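Local coordinates for endo-N-acetyl-beta-D-glucosaminidase (Hypocrea jecorina, PDB 4AC1), which catalyses the hydrolysis of the chitobiose core of N-glycans and, as a family 18 glycoside hydrolase, is responsible for deglycosylating cellulases of this fungus, at residues Gly134-Ile139 with Gln177-Asp182; Ile152-Val157 with Phe170-Leu175. One frame throughout, in Å; residues are numbered along the deposited sequence.

Contact 1 (Gly134-Ile139 with Gln177-Asp182). With ZN (zinc ion), chain K.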
ATOM      1  N   GLY A 134       4.247  -8.784  17.882  1.00  6.26           N
ATOM      2  CA  GLY A 134       4.437  -9.340  16.541  1.00  5.95           C
ATOM      3  C   GLY A 134       4.702  -8.293  15.462  1.00  5.94           C
ATOM      4  O   GLY A 134       5.651  -8.417  14.679  1.00  6.27           O
ATOM      5  N   ILE A 135       3.878  -7.246  15.415  1.00  5.68           N
ATOM      6  CA  ILE A 135       4.086  -6.208  14.398  1.00  6.09           C
ATOM      7  C   ILE A 135       5.362  -5.436  14.669  1.00  6.14           C
ATOM      8  O   ILE A 135       6.112  -5.130  13.741  1.00  6.08           O
ATOM      9  CB  ILE A 135       2.851  -5.254  14.201  1.00  6.88           C
ATOM     10  CG1 ILE A 135       3.010  -4.399  12.932  1.00  6.61           C
ATOM     11  CG2 ILE A 135       2.608  -4.379  15.432  1.00  6.51           C
ATOM     12  CD1 ILE A 135       3.104  -5.232  11.638  1.00  7.44           C
ATOM     13  N   ASP A 136       5.623  -5.142  15.943  1.00  6.11           N
ATOM     14  CA  ASP A 136       6.843  -4.419  16.293  1.00  6.72           C
ATOM     15  C   ASP A 136       8.091  -5.198  15.849  1.00  6.35           C
ATOM     16  O   ASP A 136       9.026  -4.626  15.277  1.00  6.73           O
ATOM     17  CB  ASP A 136       6.911  -4.131  17.800  1.00  6.22           C
ATOM     18  CG  ASP A 136       5.859  -3.125  18.293  1.00  8.42           C
ATOM     19  OD1 ASP A 136       4.982  -2.645  17.536  1.00  9.44           O
ATOM     20  OD2 ASP A 136       5.907  -2.813  19.505  1.00  7.96           O
ATOM     21  N   ARG A 137       8.103  -6.504  16.128  1.00  6.86           N
ATOM     22  CA  ARG A 137       9.202  -7.369  15.731  1.00  7.18           C
ATOM     23  C   ARG A 137       9.354  -7.395  14.220  1.00  6.16           C
ATOM     24  O   ARG A 137      10.460  -7.287  13.708  1.00  6.37           O
ATOM     25  CB  ARG A 137       8.988  -8.788  16.261  1.00  7.44           C
ATOM     26  CG  ARG A 137       9.998  -9.805  15.728  1.00  9.17           C
ATOM     27  CD  ARG A 137       9.818 -11.190  16.312  1.00 10.74           C
ATOM     28  NE  ARG A 137       8.522 -11.782  15.993  1.00 12.00           N
ATOM     29  CZ  ARG A 137       8.102 -12.958  16.453  1.00 12.75           C
ATOM     30  NH1 ARG A 137       8.877 -13.659  17.271  1.00 14.74           N
ATOM     31  NH2 ARG A 137       6.908 -13.425  16.112  1.00 13.40           N
ATOM     32  N   LEU A 138       8.249  -7.552  13.500  1.00  5.39           N
ATOM     33  CA  LEU A 138       8.333  -7.672  12.054  1.00  5.47           C
ATOM     34  C   LEU A 138       8.967  -6.443  11.415  1.00  5.73           C
ATOM     35  O   LEU A 138       9.837  -6.556  10.558  1.00  6.17           O
ATOM     36  CB  LEU A 138       6.943  -7.923  11.479  1.00  5.60           C
ATOM     37  CG  LEU A 138       6.808  -8.099   9.966  1.00  6.05           C
ATOM     38  CD1 LEU A 138       7.733  -9.204   9.420  1.00  7.07           C
ATOM     39  CD2 LEU A 138       5.349  -8.371   9.625  1.00  7.15           C
ATOM     40  N   ILE A 139       8.508  -5.266  11.830  1.00  6.31           N
ATOM     41  CA  ILE A 139       9.025  -4.008  11.304  1.00  7.12           C
ATOM     42  C   ILE A 139      10.485  -3.815  11.697  1.00  7.22           C
ATOM     43  O   ILE A 139      11.307  -3.470  10.857  1.00  7.62           O
ATOM     44  CB  ILE A 139       8.168  -2.827  11.793  1.00  7.14           C
ATOM     45  CG1 ILE A 139       6.773  -2.948  11.181  1.00  8.52           C
ATOM     46  CG2 ILE A 139       8.832  -1.464  11.473  1.00  8.38           C
ATOM     47  CD1 ILE A 139       5.790  -1.976  11.687  1.00 10.95           C
ATOM     48  N   GLN A 177       4.886   5.227  18.112  1.00  6.21           N
ATOM     49  CA  GLN A 177       5.839   5.607  19.158  1.00  7.00           C
ATOM     50  C   GLN A 177       7.131   4.778  19.142  1.00  7.04           C
ATOM     51  O   GLN A 177       8.228   5.328  19.236  1.00  6.59           O
ATOM     52  CB  GLN A 177       5.194   5.549  20.536  1.00  7.65           C
ATOM     53  CG  GLN A 177       4.085   6.583  20.715  1.00  9.58           C
ATOM     54  CD  GLN A 177       3.603   6.712  22.141  1.00 12.87           C
ATOM     55  OE1 GLN A 177       4.325   6.385  23.080  1.00 15.15           O
ATOM     56  NE2 GLN A 177       2.377   7.205  22.313  1.00 13.58           N
ATOM     57  N   THR A 178       7.009   3.458  19.012  1.00  6.43           N
ATOM     58  CA  THR A 178       8.165   2.552  19.159  1.00  6.95           C
ATOM     59  C   THR A 178       8.915   2.304  17.840  1.00  7.17           C
ATOM     60  O   THR A 178      10.146   2.177  17.841  1.00  7.47           O
ATOM     61  CB  THR A 178       7.754   1.207  19.795  1.00  6.90           C
ATOM     62  OG1 THR A 178       6.719   0.622  19.007  1.00  6.61           O
ATOM     63  CG2 THR A 178       7.235   1.394  21.209  1.00  7.96           C
ATOM     64  N   GLN A 179       8.181   2.268  16.723  1.00  6.68           N
ATOM     65  CA  GLN A 179       8.744   1.941  15.404  1.00  7.14           C
ATOM     66  C   GLN A 179       8.507   3.019  14.355  1.00  7.09           C
ATOM     67  O   GLN A 179       8.834   2.807  13.186  1.00  7.19           O
ATOM     68  CB  GLN A 179       8.215   0.592  14.879  1.00  7.57           C
ATOM     69  CG  GLN A 179       9.056  -0.592  15.309  1.00  9.56           C
ATOM     70  CD  GLN A 179       8.825  -0.962  16.760  1.00 10.95           C
ATOM     71  OE1 GLN A 179       7.683  -0.984  17.221  1.00 12.68           O
ATOM     72  NE2 GLN A 179       9.891  -1.277  17.477  1.00 11.54           N
ATOM     73  N   GLY A 180       7.981   4.179  14.753  1.00  7.28           N
ATOM     74  CA  GLY A 180       7.642   5.231  13.787  1.00  7.52           C
ATOM     75  C   GLY A 180       8.789   5.688  12.912  1.00  8.03           C
ATOM     76  O   GLY A 180       8.598   6.001  11.740  1.00  7.49           O
ATOM     77  N   ASN A 181       9.986   5.741  13.481  1.00  8.47           N
ATOM     78  CA  ASN A 181      11.176   6.110  12.711  1.00  9.16           C
ATOM     79  C   ASN A 181      11.570   5.051  11.678  1.00  9.36           C
ATOM     80  O   ASN A 181      12.383   5.324  10.801  1.00 10.23           O
ATOM     81  CB  ASN A 181      12.356   6.389  13.650  1.00  9.77           C
ATOM     82  CG  ASN A 181      12.783   5.161  14.428  1.00 11.04           C
ATOM     83  OD1 ASN A 181      11.942   4.412  14.939  1.00 12.13           O
ATOM     84  ND2 ASN A 181      14.092   4.951  14.538  1.00 16.12           N
ATOM     85  N   ASP A 182      11.005   3.849  11.800  1.00  8.27           N
ATOM     86  CA  ASP A 182      11.255   2.749  10.865  1.00  8.47           C
ATOM     87  C   ASP A 182      10.158   2.645   9.810  1.00  7.53           C
ATOM     88  O   ASP A 182      10.234   1.814   8.907  1.00  7.75           O
ATOM     89  CB  ASP A 182      11.298   1.413  11.602  1.00  8.75           C
ATOM     90  CG  ASP A 182      12.354   1.351  12.681  1.00 10.87           C
ATOM     91  OD1 ASP A 182      13.318   2.146  12.681  1.00 11.88           O
ATOM     92  OD2 ASP A 182      12.213   0.470  13.552  1.00 13.19           O
TER
HETATM   93 ZN    ZN K1295      13.553   0.875  14.891  0.50  8.56          ZN
HETATM   94  O   HOH W   1       4.445  -0.724  20.164  1.00  7.45           O
HETATM   95  O   HOH W   2      12.360   2.175  16.137  1.00 14.96           O
HETATM   96  O   HOH W   3      14.414  -0.075  16.395  1.00 29.44           O
HETATM   97  O   HOH W   4      12.198  -0.830  15.818  1.00 25.13           O
HETATM   98  O   HOH W   5      15.290  -0.014  13.688  1.00 14.68           O
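One end of the Gln179 amide lies over one face of the Asp136 carboxylate, almost directly above CG, the two planes 43° apart and the side chains crossing at about a right angle. Behind the charged group, Asp136 CB lies 3.8 Å from Gln179 CD. At its outer end, Asp136 OD2 accepts a hydrogen bond from water 1 at 2.6 Å, and the same water donates to Thr178 OG1 at 2.9 Å, bridging the two helices; OD1 is bound within its own helix by Gln132. Ile139 places CG1 beside its backbone N (chi1 -66°), which sends CG2 across to Gln179 CG, at 3.9 Å, and to Asp182 CB, at 3.8 Å. Cut back to an alanine, Gln179 would lose the CG that packs on Ile139 CG2 and would probably leave the carboxylate face of Asp136 without its amide cover. Beyond this apolar patch, Asp182 grips a zinc ion unevenly, OD2 at 1.9 Å and OD1 at 2.6 Å. Four waters complete the coordination, and water 2 among them is steadied by donating to Thr178 O and Asn181 OD1. The arrangement joins consecutive outer helices, 132-146 and 172-179, of the family 18 TIM barrel, with a surface zinc site at the turn leaving the second.

Contact 2 (Ile152-Val157 with Phe170-Leu175); sequences ITLAPV and FSYTAL
Pro156 lies over one face of the Tyr172 ring, its CB 3.6 Å from the ring centroid and only 14° off the normal, a clear CH-pi contact. The opposite face is covered by Phe170, two residues earlier in the chain and just ahead of the helix, whose CE1 sits over the ring centre, so the phenol is clamped between a proline and a second aromatic. Tyr172 holds CG beside its backbone N (chi1 -79°), and this carries the ring into the slot. Tyr172 OH is hydrogen-bonded to Ser168 OG, and also to water 6 (2.8 Å), which lies at the ring edge, in plane. Water 6 in turn accepts from Ala155 N at 3.0 Å, tying the phenol to the chain just past strand 151-154.

Beside this clamp, Leu154 pushes CD2 into a corner lined by three side chains. CD2 meets Leu175 CD2 at 3.7 Å, the two leucines reaching toward each other tip to tip. Obliquely placed to both rings, the same methyl is 3.9 Å from Phe170 CZ and 4.0 Å from Tyr172 CE2. The helix start is fixed by Ser171 at the N-cap, whose OG accepts from Ala174 N at 3.0 Å in a nearly straight bond (172°).

Ala155 turns its methyl away from the helix, toward Asp125, and its carbonyl accepts from Gln189, a zinc ligand together with Glu127. Asp123, Asp125 and Glu127 fit the Asp-x-Asp-x-Glu signature of family 18, so the end of the strand borders what is probably the active-site cleft. The whole is the first half of a beta-alpha-beta crossover of the TIM barrel, in which strand 151-154 leads through a long loop into helix 172-179 and then to the parallel strand 185-189.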
ATOM      1  N   ILE A 152       9.251   0.768   4.262  1.00  4.58           N
ATOM      2  CA  ILE A 152       8.350  -0.024   5.092  1.00  4.41           C
ATOM      3  C   ILE A 152       7.111   0.811   5.354  1.00  3.50           C
ATOM      4  O   ILE A 152       7.196   1.903   5.910  1.00  4.70           O
ATOM      5  CB  ILE A 152       8.998  -0.466   6.425  1.00  4.38           C
ATOM      6  CG1 ILE A 152      10.261  -1.305   6.156  1.00  6.28           C
ATOM      7  CG2 ILE A 152       8.008  -1.279   7.272  1.00  6.09           C
ATOM      8  CD1 ILE A 152      11.037  -1.739   7.397  1.00  8.00           C
ATOM      9  N   THR A 153       5.957   0.286   4.946  1.00  3.75           N
ATOM     10  CA  THR A 153       4.704   0.996   5.143  1.00  3.84           C
ATOM     11  C   THR A 153       3.661   0.068   5.757  1.00  3.77           C
ATOM     12  O   THR A 153       3.846  -1.150   5.801  1.00  3.84           O
ATOM     13  CB  THR A 153       4.194   1.613   3.815  1.00  3.73           C
ATOM     14  OG1 THR A 153       3.908   0.571   2.880  1.00  4.40           O
ATOM     15  CG2 THR A 153       5.239   2.509   3.202  1.00  4.38           C
ATOM     16  N   LEU A 154       2.582   0.656   6.268  1.00  4.39           N
ATOM     17  CA  LEU A 154       1.417  -0.110   6.695  1.00  4.37           C
ATOM     18  C   LEU A 154       0.191   0.511   6.062  1.00  3.67           C
ATOM     19  O   LEU A 154       0.263   1.626   5.546  1.00  3.96           O
ATOM     20  CB  LEU A 154       1.302  -0.165   8.218  1.00  5.18           C
ATOM     21  CG  LEU A 154       2.427  -0.925   8.918  1.00  5.72           C
ATOM     22  CD1 LEU A 154       3.575   0.017   9.338  1.00  6.75           C
ATOM     23  CD2 LEU A 154       1.888  -1.737  10.077  1.00  5.76           C
ATOM     24  N   ALA A 155      -0.934  -0.201   6.125  1.00  4.29           N
ATOM     25  CA  ALA A 155      -2.189   0.266   5.557  1.00  4.71           C
ATOM     26  C   ALA A 155      -3.309   0.255   6.610  1.00  4.48           C
ATOM     27  O   ALA A 155      -4.291  -0.476   6.473  1.00  4.03           O
ATOM     28  CB  ALA A 155      -2.556  -0.595   4.337  1.00  5.16           C
ATOM     29  N   PRO A 156      -3.187   1.073   7.667  1.00  4.34           N
ATOM     30  CA  PRO A 156      -4.292   1.181   8.623  1.00  4.25           C
ATOM     31  C   PRO A 156      -5.547   1.714   7.943  1.00  4.09           C
ATOM     32  O   PRO A 156      -5.463   2.536   7.037  1.00  3.80           O
ATOM     33  CB  PRO A 156      -3.779   2.231   9.608  1.00  4.39           C
ATOM     34  CG  PRO A 156      -2.812   3.057   8.813  1.00  3.73           C
ATOM     35  CD  PRO A 156      -2.157   2.109   7.877  1.00  4.92           C
ATOM     36  N   VAL A 157      -6.712   1.262   8.395  1.00  4.14           N
ATOM     37  CA  VAL A 157      -7.933   1.956   8.026  1.00  4.38           C
ATOM     38  C   VAL A 157      -7.920   3.293   8.772  1.00  4.58           C
ATOM     39  O   VAL A 157      -7.329   3.416   9.842  1.00  4.41           O
ATOM     40  CB  VAL A 157      -9.200   1.114   8.299  1.00  4.36           C
ATOM     41  CG1 VAL A 157      -9.108  -0.225   7.585  1.00  5.18           C
ATOM     42  CG2 VAL A 157      -9.444   0.933   9.786  1.00  5.15           C
ATOM     43  N   PHE A 170      -3.444  -4.694  16.858  1.00  7.19           N
ATOM     44  CA  PHE A 170      -2.473  -3.836  17.539  1.00  6.41           C
ATOM     45  C   PHE A 170      -2.803  -2.342  17.440  1.00  6.30           C
ATOM     46  O   PHE A 170      -3.615  -1.918  16.602  1.00  6.97           O
ATOM     47  CB  PHE A 170      -1.055  -4.091  17.021  1.00  6.77           C
ATOM     48  CG  PHE A 170      -0.873  -3.779  15.564  1.00  6.72           C
ATOM     49  CD1 PHE A 170      -0.690  -2.466  15.147  1.00  6.53           C
ATOM     50  CD2 PHE A 170      -0.886  -4.798  14.606  1.00  7.43           C
ATOM     51  CE1 PHE A 170      -0.513  -2.156  13.811  1.00  6.07           C
ATOM     52  CE2 PHE A 170      -0.697  -4.492  13.251  1.00  7.29           C
ATOM     53  CZ  PHE A 170      -0.523  -3.168  12.859  1.00  7.62           C
ATOM     54  N   SER A 171      -2.158  -1.551  18.297  1.00  5.60           N
ATOM     55  CA  SER A 171      -2.344  -0.109  18.313  1.00  5.75           C
ATOM     56  C   SER A 171      -1.379   0.598  17.352  1.00  5.63           C
ATOM     57  O   SER A 171      -0.159   0.423  17.442  1.00  5.56           O
ATOM     58  CB  SER A 171      -2.157   0.424  19.735  1.00  6.30           C
ATOM     59  OG  SER A 171      -1.991   1.831  19.701  1.00  7.10           O
ATOM     60  N   TYR A 172      -1.920   1.425  16.458  1.00  5.07           N
ATOM     61  CA  TYR A 172      -1.084   2.208  15.555  1.00  5.60           C
ATOM     62  C   TYR A 172      -0.402   3.370  16.264  1.00  6.07           C
ATOM     63  O   TYR A 172       0.654   3.807  15.834  1.00  5.62           O
ATOM     64  CB  TYR A 172      -1.888   2.692  14.346  1.00  5.46           C
ATOM     65  CG  TYR A 172      -2.063   1.599  13.320  1.00  5.85           C
ATOM     66  CD1 TYR A 172      -3.152   0.728  13.388  1.00  4.73           C
ATOM     67  CD2 TYR A 172      -1.128   1.412  12.297  1.00  5.74           C
ATOM     68  CE1 TYR A 172      -3.312  -0.296  12.480  1.00  5.13           C
ATOM     69  CE2 TYR A 172      -1.269   0.380  11.378  1.00  5.70           C
ATOM     70  CZ  TYR A 172      -2.373  -0.460  11.473  1.00  5.08           C
ATOM     71  OH  TYR A 172      -2.522  -1.476  10.559  1.00  5.63           O
ATOM     72  N   THR A 173      -0.998   3.886  17.340  1.00  6.54           N
ATOM     73  CA  THR A 173      -0.316   4.949  18.080  0.50  6.41           C
ATOM     74  C   THR A 173       0.861   4.368  18.859  1.00  7.13           C
ATOM     75  O   THR A 173       1.927   4.973  18.876  1.00  7.43           O
ATOM     76  CB  THR A 173      -1.224   5.745  19.012  0.50  6.76           C
ATOM     77  OG1 THR A 173      -1.970   4.833  19.811  0.50  4.90           O
ATOM     78  CG2 THR A 173      -2.172   6.659  18.223  0.50  7.07           C
ATOM     79  N   ALA A 174       0.710   3.181  19.446  1.00  6.61           N
ATOM     80  CA  ALA A 174       1.844   2.518  20.102  1.00  6.83           C
ATOM     81  C   ALA A 174       2.934   2.199  19.075  1.00  6.35           C
ATOM     82  O   ALA A 174       4.116   2.442  19.325  1.00  6.82           O
ATOM     83  CB  ALA A 174       1.393   1.258  20.803  1.00  7.16           C
ATOM     84  N   LEU A 175       2.541   1.640  17.928  1.00  6.08           N
ATOM     85  CA  LEU A 175       3.492   1.347  16.846  1.00  6.33           C
ATOM     86  C   LEU A 175       4.261   2.587  16.396  1.00  5.86           C
ATOM     87  O   LEU A 175       5.491   2.542  16.216  1.00  6.38           O
ATOM     88  CB  LEU A 175       2.772   0.717  15.653  1.00  6.12           C
ATOM     89  CG  LEU A 175       3.640   0.295  14.465  1.00  6.46           C
ATOM     90  CD1 LEU A 175       4.620  -0.781  14.868  1.00  7.50           C
ATOM     91  CD2 LEU A 175       2.762  -0.185  13.322  1.00  7.69           C
TER
HETATM   92  O   HOH W   6      -1.760  -2.367   8.019  1.00  7.12           O

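Overall arrangement
Both segments of contact 2 fall between the two of contact 1: the chain runs through 134-139, 152-157, 170-175 and 177-182 in turn. Their centres are 9 Å apart and both use helix 172-179, whose start packs on strand 151-154 and whose end meets helix 132-146. The two also touch directly, for Ile135 CG2 lies 3.5 Å from Phe170 CG and Ile139 CD1 lies 3.6 Å from Leu175 CD1. Together they pack two successive outer helices on each other and on the strand between them in sequence, from the strand end near Asp125 and Glu127 out to the zinc at Asp182.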